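Local coordinates for probable dipeptidase (Pseudomonas aeruginosa, PDB 3B40), which probably hydrolyses dipeptides as a metal-dependent peptidase of the membrane dipeptidase family, at residues P268-L282 with I326-L338. The protein carries 11 engineered substitutions. Residues are numbered along the deposited sequence; the frame is centred on the assembly and turned at random.
Sequences PAYLRPLSKPTLDKL and ILEEEPKAGLKEL
The guanidinium of Arg272 has the CA of Ala333 over one face, 3.9 Å above its centre, while Glu337 OE2 and a water sit at its edge, in plane. In this salt bridge NE and NH2 both grip that single oxygen, NH2 at 2.7 Å from OE2; the guanidinium and carboxylate planes are 62° apart, and both nitrogens reach OE2 from the same face, above the carboxylate plane. This is the outside of a TIM barrel, where the segment following strand 261-265 packs along the chain joining helices 313-328 and 335-349. Gly334, the N-cap of the latter helix, donates its backbone N-H to Glu337 OE1 (N to OE1 2.9 Å), so the arginine holds one carboxylate oxygen and the helix start the other.

At the start of helix 276-288 the carboxylate comes from across the contact, from Glu330. With CG anti to the backbone N (chi1 175°) and a bend at chi2, it reaches the first turn: OE2 takes Ser275 N at 2.9 Å, and OE1 takes Ser275 OG on its syn lone pair and Thr278 OG1 on the anti side.

Beside the Arg272-Glu337 pair Ala333 CB packs on Pro268 CB, and beyond it Leu271 CD1 rests against Leu338. At the other end Ile326 CG2 touches both Lys281 CB and Leu282 CD2. There one water donates to Thr278 OG1 and Ile326 O and accepts from Lys281 NZ, 3.0 Å from the water oxygen.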
ATOM      1  N   PRO A 268      -8.245  -7.487   3.338  1.00 15.48           N
ATOM      2  CA  PRO A 268      -9.115  -8.283   4.225  1.00 15.39           C
ATOM      3  C   PRO A 268      -8.387  -9.007   5.375  1.00 15.74           C
ATOM      4  O   PRO A 268      -8.790  -8.871   6.540  1.00 15.52           O
ATOM      5  CB  PRO A 268      -9.823  -9.264   3.273  1.00 16.13           C
ATOM      6  CG  PRO A 268      -9.345  -8.992   1.931  1.00 14.39           C
ATOM      7  CD  PRO A 268      -8.556  -7.716   1.915  1.00 16.13           C
ATOM      8  N   ALA A 269      -7.316  -9.737   5.072  1.00 15.04           N
ATOM      9  CA  ALA A 269      -6.599 -10.496   6.118  1.00 16.10           C
ATOM     10  C   ALA A 269      -5.854  -9.659   7.155  1.00 15.80           C
ATOM     11  O   ALA A 269      -5.378 -10.212   8.162  1.00 16.02           O
ATOM     12  CB  ALA A 269      -5.624 -11.538   5.494  1.00 15.03           C
ATOM     13  N   TYR A 270      -5.723  -8.353   6.927  1.00 15.84           N
ATOM     14  CA  TYR A 270      -5.084  -7.490   7.911  1.00 15.17           C
ATOM     15  C   TYR A 270      -6.170  -6.883   8.808  1.00 15.41           C
ATOM     16  O   TYR A 270      -5.850  -6.169   9.784  1.00 13.73           O
ATOM     17  CB  TYR A 270      -4.303  -6.319   7.290  1.00 16.06           C
ATOM     18  CG  TYR A 270      -3.191  -6.569   6.262  1.00 16.09           C
ATOM     19  CD1 TYR A 270      -2.597  -7.821   6.078  1.00 14.99           C
ATOM     20  CD2 TYR A 270      -2.722  -5.490   5.481  1.00 17.53           C
ATOM     21  CE1 TYR A 270      -1.586  -8.001   5.096  1.00 15.87           C
ATOM     22  CE2 TYR A 270      -1.701  -5.651   4.517  1.00 16.69           C
ATOM     23  CZ  TYR A 270      -1.160  -6.905   4.326  1.00 17.21           C
ATOM     24  OH  TYR A 270      -0.168  -7.036   3.386  1.00 17.25           O
ATOM     25  N   LEU A 271      -7.437  -7.172   8.481  1.00 14.09           N
ATOM     26  CA  LEU A 271      -8.590  -6.564   9.152  1.00 14.71           C
ATOM     27  C   LEU A 271      -9.415  -7.559   9.958  1.00 15.46           C
ATOM     28  O   LEU A 271     -10.033  -7.195  10.953  1.00 16.25           O
ATOM     29  CB  LEU A 271      -9.505  -5.861   8.139  1.00 14.35           C
ATOM     30  CG  LEU A 271      -8.927  -4.673   7.370  1.00 12.48           C
ATOM     31  CD1 LEU A 271      -9.857  -4.318   6.185  1.00 12.72           C
ATOM     32  CD2 LEU A 271      -8.681  -3.468   8.286  1.00 14.44           C
ATOM     33  N   ARG A 272      -9.460  -8.799   9.484  1.00 15.70           N
ATOM     34  CA  ARG A 272     -10.102  -9.893  10.201  1.00 16.54           C
ATOM     35  C   ARG A 272      -9.127 -11.073  10.376  1.00 16.15           C
ATOM     36  O   ARG A 272      -8.584 -11.546   9.376  1.00 16.19           O
ATOM     37  CB  ARG A 272     -11.316 -10.370   9.416  1.00 15.96           C
ATOM     38  CG  ARG A 272     -12.056 -11.511  10.090  1.00 19.50           C
ATOM     39  CD  ARG A 272     -13.130 -12.093   9.185  1.00 17.32           C
ATOM     40  NE  ARG A 272     -14.286 -11.220   9.103  1.00 21.16           N
ATOM     41  CZ  ARG A 272     -15.339 -11.459   8.332  1.00 22.32           C
ATOM     42  NH1 ARG A 272     -15.356 -12.550   7.586  1.00 22.90           N
ATOM     43  NH2 ARG A 272     -16.365 -10.599   8.291  1.00 23.24           N
ATOM     44  N   PRO A 273      -8.923 -11.552  11.628  1.00 16.55           N
ATOM     45  CA  PRO A 273      -8.108 -12.752  11.884  1.00 17.48           C
ATOM     46  C   PRO A 273      -8.687 -13.985  11.155  1.00 18.15           C
ATOM     47  O   PRO A 273      -9.895 -14.117  11.069  1.00 19.32           O
ATOM     48  CB  PRO A 273      -8.197 -12.952  13.409  1.00 17.49           C
ATOM     49  CG  PRO A 273      -8.767 -11.691  13.967  1.00 18.17           C
ATOM     50  CD  PRO A 273      -9.449 -10.941  12.866  1.00 16.63           C
ATOM     51  N   LEU A 274      -7.834 -14.858  10.632  1.00 18.53           N
ATOM     52  CA  LEU A 274      -8.295 -16.033   9.894  1.00 19.23           C
ATOM     53  C   LEU A 274      -9.219 -16.892  10.751  1.00 19.90           C
ATOM     54  O   LEU A 274      -8.938 -17.142  11.935  1.00 20.32           O
ATOM     55  CB  LEU A 274      -7.105 -16.872   9.415  1.00 18.98           C
ATOM     56  CG  LEU A 274      -6.131 -16.223   8.413  1.00 19.09           C
ATOM     57  CD1 LEU A 274      -4.950 -17.163   8.133  1.00 18.73           C
ATOM     58  CD2 LEU A 274      -6.784 -15.816   7.103  1.00 19.06           C
ATOM     59  N   SER A 275     -10.337 -17.305  10.155  1.00 20.77           N
ATOM     60  CA  SER A 275     -11.320 -18.176  10.811  1.00 21.36           C
ATOM     61  C   SER A 275     -10.732 -19.551  11.088  1.00 21.99           C
ATOM     62  O   SER A 275      -9.801 -19.985  10.403  1.00 22.59           O
ATOM     63  CB  SER A 275     -12.569 -18.317   9.949  1.00 20.88           C
ATOM     64  OG  SER A 275     -12.260 -18.956   8.723  1.00 21.10           O
ATOM     65  N   LYS A 276     -11.280 -20.238  12.091  1.00 23.05           N
ATOM     66  CA  LYS A 276     -10.779 -21.567  12.479  1.00 24.24           C
ATOM     67  C   LYS A 276     -10.724 -22.598  11.339  1.00 24.36           C
ATOM     68  O   LYS A 276      -9.721 -23.329  11.219  1.00 24.02           O
ATOM     69  CB  LYS A 276     -11.521 -22.119  13.715  1.00 24.34           C
ATOM     70  CG  LYS A 276     -10.801 -23.279  14.396  1.00 26.73           C
ATOM     71  CD  LYS A 276      -9.347 -22.904  14.700  1.00 29.57           C
ATOM     72  CE  LYS A 276      -8.788 -23.686  15.894  1.00 30.57           C
ATOM     73  NZ  LYS A 276      -8.264 -25.013  15.498  1.00 32.68           N
ATOM     74  N   PRO A 277     -11.790 -22.675  10.489  1.00 24.63           N
ATOM     75  CA  PRO A 277     -11.687 -23.628   9.361  1.00 24.58           C
ATOM     76  C   PRO A 277     -10.473 -23.418   8.458  1.00 24.61           C
ATOM     77  O   PRO A 277      -9.942 -24.383   7.890  1.00 24.63           O
ATOM     78  CB  PRO A 277     -12.989 -23.394   8.576  1.00 24.62           C
ATOM     79  CG  PRO A 277     -13.957 -22.910   9.626  1.00 24.68           C
ATOM     80  CD  PRO A 277     -13.110 -22.009  10.509  1.00 24.77           C
ATOM     81  N   THR A 278     -10.043 -22.168   8.318  1.00 24.23           N
ATOM     82  CA  THR A 278      -8.900 -21.838   7.475  1.00 23.78           C
ATOM     83  C   THR A 278      -7.614 -22.218   8.228  1.00 23.59           C
ATOM     84  O   THR A 278      -6.731 -22.841   7.654  1.00 22.71           O
ATOM     85  CB  THR A 278      -8.908 -20.340   7.067  1.00 23.81           C
ATOM     86  OG1 THR A 278     -10.003 -20.091   6.170  1.00 26.12           O
ATOM     87  CG2 THR A 278      -7.613 -19.936   6.379  1.00 22.31           C
ATOM     88  N   LEU A 279      -7.535 -21.850   9.511  1.00 23.63           N
ATOM     89  CA  LEU A 279      -6.420 -22.254  10.378  1.00 23.68           C
ATOM     90  C   LEU A 279      -6.226 -23.770  10.427  1.00 24.31           C
ATOM     91  O   LEU A 279      -5.104 -24.252  10.326  1.00 24.53           O
ATOM     92  CB  LEU A 279      -6.570 -21.682  11.798  1.00 23.49           C
ATOM     93  CG  LEU A 279      -6.605 -20.146  11.925  1.00 23.62           C
ATOM     94  CD1 LEU A 279      -6.830 -19.722  13.358  1.00 23.91           C
ATOM     95  CD2 LEU A 279      -5.333 -19.519  11.366  1.00 23.56           C
ATOM     96  N   ASP A 280      -7.322 -24.510  10.577  1.00 25.02           N
ATOM     97  CA  ASP A 280      -7.301 -25.976  10.511  1.00 25.40           C
ATOM     98  C   ASP A 280      -6.713 -26.474   9.188  1.00 24.98           C
ATOM     99  O   ASP A 280      -5.827 -27.324   9.167  1.00 25.00           O
ATOM    100  CB  ASP A 280      -8.710 -26.528  10.707  1.00 26.59           C
ATOM    101  CG  ASP A 280      -9.188 -26.419  12.139  1.00 28.57           C
ATOM    102  OD1 ASP A 280      -8.347 -26.223  13.045  1.00 32.42           O
ATOM    103  OD2 ASP A 280     -10.414 -26.539  12.365  1.00 33.52           O
ATOM    104  N   LYS A 281      -7.180 -25.906   8.083  1.00 24.82           N
ATOM    105  CA  LYS A 281      -6.620 -26.218   6.767  1.00 23.70           C
ATOM    106  C   LYS A 281      -5.113 -25.924   6.686  1.00 23.55           C
ATOM    107  O   LYS A 281      -4.325 -26.747   6.186  1.00 22.43           O
ATOM    108  CB  LYS A 281      -7.373 -25.437   5.686  1.00 23.45           C
ATOM    109  CG  LYS A 281      -8.747 -26.014   5.356  1.00 26.27           C
ATOM    110  CD  LYS A 281      -9.352 -25.286   4.171  1.00 28.62           C
ATOM    111  CE  LYS A 281     -10.863 -25.111   4.303  1.00 32.06           C
ATOM    112  NZ  LYS A 281     -11.318 -23.939   3.459  1.00 35.59           N
ATOM    113  N   LEU A 282      -4.701 -24.747   7.166  1.00 22.95           N
ATOM    114  CA  LEU A 282      -3.275 -24.415   7.147  1.00 22.84           C
ATOM    115  C   LEU A 282      -2.463 -25.384   7.995  1.00 23.01           C
ATOM    116  O   LEU A 282      -1.404 -25.828   7.564  1.00 23.37           O
ATOM    117  CB  LEU A 282      -3.023 -22.981   7.606  1.00 23.11           C
ATOM    118  CG  LEU A 282      -3.544 -21.916   6.662  1.00 21.94           C
ATOM    119  CD1 LEU A 282      -3.677 -20.596   7.368  1.00 20.73           C
ATOM    120  CD2 LEU A 282      -2.669 -21.811   5.385  1.00 22.61           C
ATOM    121  N   ILE A 326      -5.620 -21.979  -0.035  1.00 23.21           N
ATOM    122  CA  ILE A 326      -6.363 -22.043   1.222  1.00 22.47           C
ATOM    123  C   ILE A 326      -6.779 -20.646   1.681  1.00 23.06           C
ATOM    124  O   ILE A 326      -7.906 -20.452   2.173  1.00 22.33           O
ATOM    125  CB  ILE A 326      -5.511 -22.773   2.338  1.00 22.91           C
ATOM    126  CG1 ILE A 326      -5.463 -24.295   2.070  1.00 22.68           C
ATOM    127  CG2 ILE A 326      -6.059 -22.486   3.717  1.00 22.88           C
ATOM    128  CD1 ILE A 326      -4.313 -25.063   2.707  1.00 21.38           C
ATOM    129  N   LEU A 327      -5.870 -19.672   1.521  1.00 23.31           N
ATOM    130  CA  LEU A 327      -6.140 -18.281   1.892  1.00 22.92           C
ATOM    131  C   LEU A 327      -7.245 -17.703   1.023  1.00 24.14           C
ATOM    132  O   LEU A 327      -8.102 -16.943   1.514  1.00 23.08           O
ATOM    133  CB  LEU A 327      -4.874 -17.423   1.776  1.00 22.71           C
ATOM    134  CG  LEU A 327      -3.758 -17.702   2.791  1.00 21.69           C
ATOM    135  CD1 LEU A 327      -2.639 -16.699   2.620  1.00 21.98           C
ATOM    136  CD2 LEU A 327      -4.250 -17.685   4.238  1.00 19.61           C
ATOM    137  N   GLU A 328      -7.234 -18.082  -0.265  1.00 25.13           N
ATOM    138  CA  GLU A 328      -8.252 -17.647  -1.218  1.00 26.53           C
ATOM    139  C   GLU A 328      -9.661 -18.067  -0.790  1.00 26.33           C
ATOM    140  O   GLU A 328     -10.628 -17.413  -1.163  1.00 27.00           O
ATOM    141  CB  GLU A 328      -7.927 -18.119  -2.650  1.00 27.31           C
ATOM    142  CG  GLU A 328      -7.293 -17.021  -3.535  1.00 31.80           C
ATOM    143  CD  GLU A 328      -5.849 -17.324  -3.986  1.00 38.99           C
ATOM    144  OE1 GLU A 328      -5.600 -18.467  -4.454  1.00 40.97           O
ATOM    145  OE2 GLU A 328      -4.969 -16.406  -3.904  1.00 40.74           O
ATOM    146  N   GLU A 329      -9.770 -19.106   0.040  1.00 25.92           N
ATOM    147  CA  GLU A 329     -11.071 -19.623   0.496  1.00 26.20           C
ATOM    148  C   GLU A 329     -11.592 -18.957   1.770  1.00 25.07           C
ATOM    149  O   GLU A 329     -12.751 -19.175   2.162  1.00 24.72           O
ATOM    150  CB  GLU A 329     -11.013 -21.135   0.750  1.00 25.76           C
ATOM    151  CG  GLU A 329     -10.686 -22.020  -0.446  1.00 28.12           C
ATOM    152  CD  GLU A 329     -10.542 -23.504  -0.039  1.00 29.91           C
ATOM    153  OE1 GLU A 329     -11.583 -24.128   0.292  1.00 36.18           O
ATOM    154  OE2 GLU A 329      -9.405 -24.050  -0.045  1.00 33.43           O
ATOM    155  N   GLU A 330     -10.736 -18.198   2.452  1.00 23.65           N
ATOM    156  CA  GLU A 330     -11.165 -17.477   3.646  1.00 22.63           C
ATOM    157  C   GLU A 330     -12.272 -16.509   3.238  1.00 22.11           C
ATOM    158  O   GLU A 330     -12.060 -15.692   2.329  1.00 21.58           O
ATOM    159  CB  GLU A 330      -9.987 -16.701   4.266  1.00 22.03           C
ATOM    160  CG  GLU A 330     -10.361 -15.805   5.470  1.00 22.48           C
ATOM    161  CD  GLU A 330     -10.824 -16.545   6.715  1.00 23.51           C
ATOM    162  OE1 GLU A 330     -11.039 -17.782   6.679  1.00 25.53           O
ATOM    163  OE2 GLU A 330     -10.995 -15.878   7.759  1.00 24.42           O
ATOM    164  N   PRO A 331     -13.469 -16.628   3.850  1.00 21.75           N
ATOM    165  CA  PRO A 331     -14.492 -15.585   3.620  1.00 21.25           C
ATOM    166  C   PRO A 331     -13.901 -14.170   3.822  1.00 21.28           C
ATOM    167  O   PRO A 331     -13.260 -13.927   4.836  1.00 21.45           O
ATOM    168  CB  PRO A 331     -15.553 -15.891   4.693  1.00 21.17           C
ATOM    169  CG  PRO A 331     -15.467 -17.428   4.825  1.00 21.99           C
ATOM    170  CD  PRO A 331     -13.960 -17.706   4.737  1.00 21.83           C
ATOM    171  N   LYS A 332     -14.134 -13.251   2.880  1.00 20.64           N
ATOM    172  CA  LYS A 332     -13.560 -11.883   2.950  1.00 20.60           C
ATOM    173  C   LYS A 332     -14.158 -10.990   4.036  1.00 20.05           C
ATOM    174  O   LYS A 332     -15.394 -10.872   4.144  1.00 19.09           O
ATOM    175  CB  LYS A 332     -13.795 -11.134   1.637  1.00 20.61           C
ATOM    176  CG  LYS A 332     -12.668 -11.073   0.610  1.00 21.41           C
ATOM    177  CD  LYS A 332     -13.194 -10.296  -0.610  1.00 21.97           C
ATOM    178  CE  LYS A 332     -12.213 -10.270  -1.786  1.00 24.38           C
ATOM    179  NZ  LYS A 332     -11.112 -11.270  -1.659  1.00 25.81           N
ATOM    180  N   ALA A 333     -13.271 -10.308   4.775  1.00 18.84           N
ATOM    181  CA  ALA A 333     -13.629  -9.160   5.618  1.00 18.70           C
ATOM    182  C   ALA A 333     -14.434  -8.150   4.818  1.00 17.93           C
ATOM    183  O   ALA A 333     -14.326  -8.102   3.591  1.00 17.66           O
ATOM    184  CB  ALA A 333     -12.334  -8.465   6.204  1.00 17.96           C
ATOM    185  N   GLY A 334     -15.226  -7.334   5.508  1.00 18.01           N
ATOM    186  CA  GLY A 334     -16.114  -6.388   4.832  1.00 17.29           C
ATOM    187  C   GLY A 334     -15.893  -4.945   5.240  1.00 17.78           C
ATOM    188  O   GLY A 334     -14.892  -4.605   5.859  1.00 17.95           O
ATOM    189  N   LEU A 335     -16.856  -4.093   4.898  1.00 17.33           N
ATOM    190  CA  LEU A 335     -16.816  -2.687   5.260  1.00 17.33           C
ATOM    191  C   LEU A 335     -16.868  -2.491   6.768  1.00 16.53           C
ATOM    192  O   LEU A 335     -16.323  -1.518   7.273  1.00 16.81           O
ATOM    193  CB  LEU A 335     -17.957  -1.894   4.575  1.00 16.08           C
ATOM    194  CG  LEU A 335     -17.835  -1.724   3.041  1.00 17.18           C
ATOM    195  CD1 LEU A 335     -19.137  -1.231   2.421  1.00 18.47           C
ATOM    196  CD2 LEU A 335     -16.647  -0.836   2.625  1.00 18.41           C
ATOM    197  N   LYS A 336     -17.489  -3.409   7.494  1.00 16.44           N
ATOM    198  CA  LYS A 336     -17.547  -3.272   8.949  1.00 18.39           C
ATOM    199  C   LYS A 336     -16.128  -3.218   9.518  1.00 17.11           C
ATOM    200  O   LYS A 336     -15.797  -2.323  10.286  1.00 18.03           O
ATOM    201  CB  LYS A 336     -18.309  -4.436   9.597  1.00 19.17           C
ATOM    202  CG  LYS A 336     -18.283  -4.404  11.161  1.00 19.71           C
ATOM    203  CD  LYS A 336     -18.898  -5.652  11.782  1.00 20.41           C
ATOM    204  CE  LYS A 336     -18.887  -5.590  13.329  1.00 21.95           C
ATOM    205  NZ  LYS A 336     -17.463  -5.482  13.851  1.00 25.15           N
ATOM    206  N   GLU A 337     -15.312  -4.190   9.132  1.00 16.79           N
ATOM    207  CA  GLU A 337     -13.915  -4.305   9.593  1.00 16.50           C
ATOM    208  C   GLU A 337     -13.032  -3.151   9.131  1.00 16.33           C
ATOM    209  O   GLU A 337     -12.234  -2.619   9.899  1.00 16.58           O
ATOM    210  CB  GLU A 337     -13.331  -5.627   9.120  1.00 17.11           C
ATOM    211  CG  GLU A 337     -13.878  -6.834   9.899  1.00 19.27           C
ATOM    212  CD  GLU A 337     -15.126  -7.463   9.313  1.00 23.07           C
ATOM    213  OE1 GLU A 337     -15.712  -6.930   8.348  1.00 24.73           O
ATOM    214  OE2 GLU A 337     -15.517  -8.537   9.833  1.00 28.55           O
ATOM    215  N   LEU A 338     -13.185  -2.756   7.873  1.00 15.57           N
ATOM    216  CA  LEU A 338     -12.443  -1.627   7.386  1.00 15.15           C
ATOM    217  C   LEU A 338     -12.708  -0.394   8.251  1.00 14.86           C
ATOM    218  O   LEU A 338     -11.773   0.308   8.625  1.00 15.13           O
ATOM    219  CB  LEU A 338     -12.771  -1.334   5.910  1.00 14.12           C
ATOM    220  CG  LEU A 338     -12.013  -0.114   5.384  1.00 14.39           C
ATOM    221  CD1 LEU A 338     -10.485  -0.192   5.589  1.00 12.91           C
ATOM    222  CD2 LEU A 338     -12.375   0.178   3.922  1.00 14.85           C
TER
HETATM  223  O   HOH W   1      -9.872 -12.938   7.375  1.00 15.57           O
HETATM  224  O   HOH W   2     -17.370  -9.691   5.495  1.00 28.86           O
HETATM  225  O   HOH W   3     -13.582 -14.903   7.652  1.00 30.09           O
HETATM  226  O   HOH W   4      -9.682 -21.425   3.916  1.00 31.73           O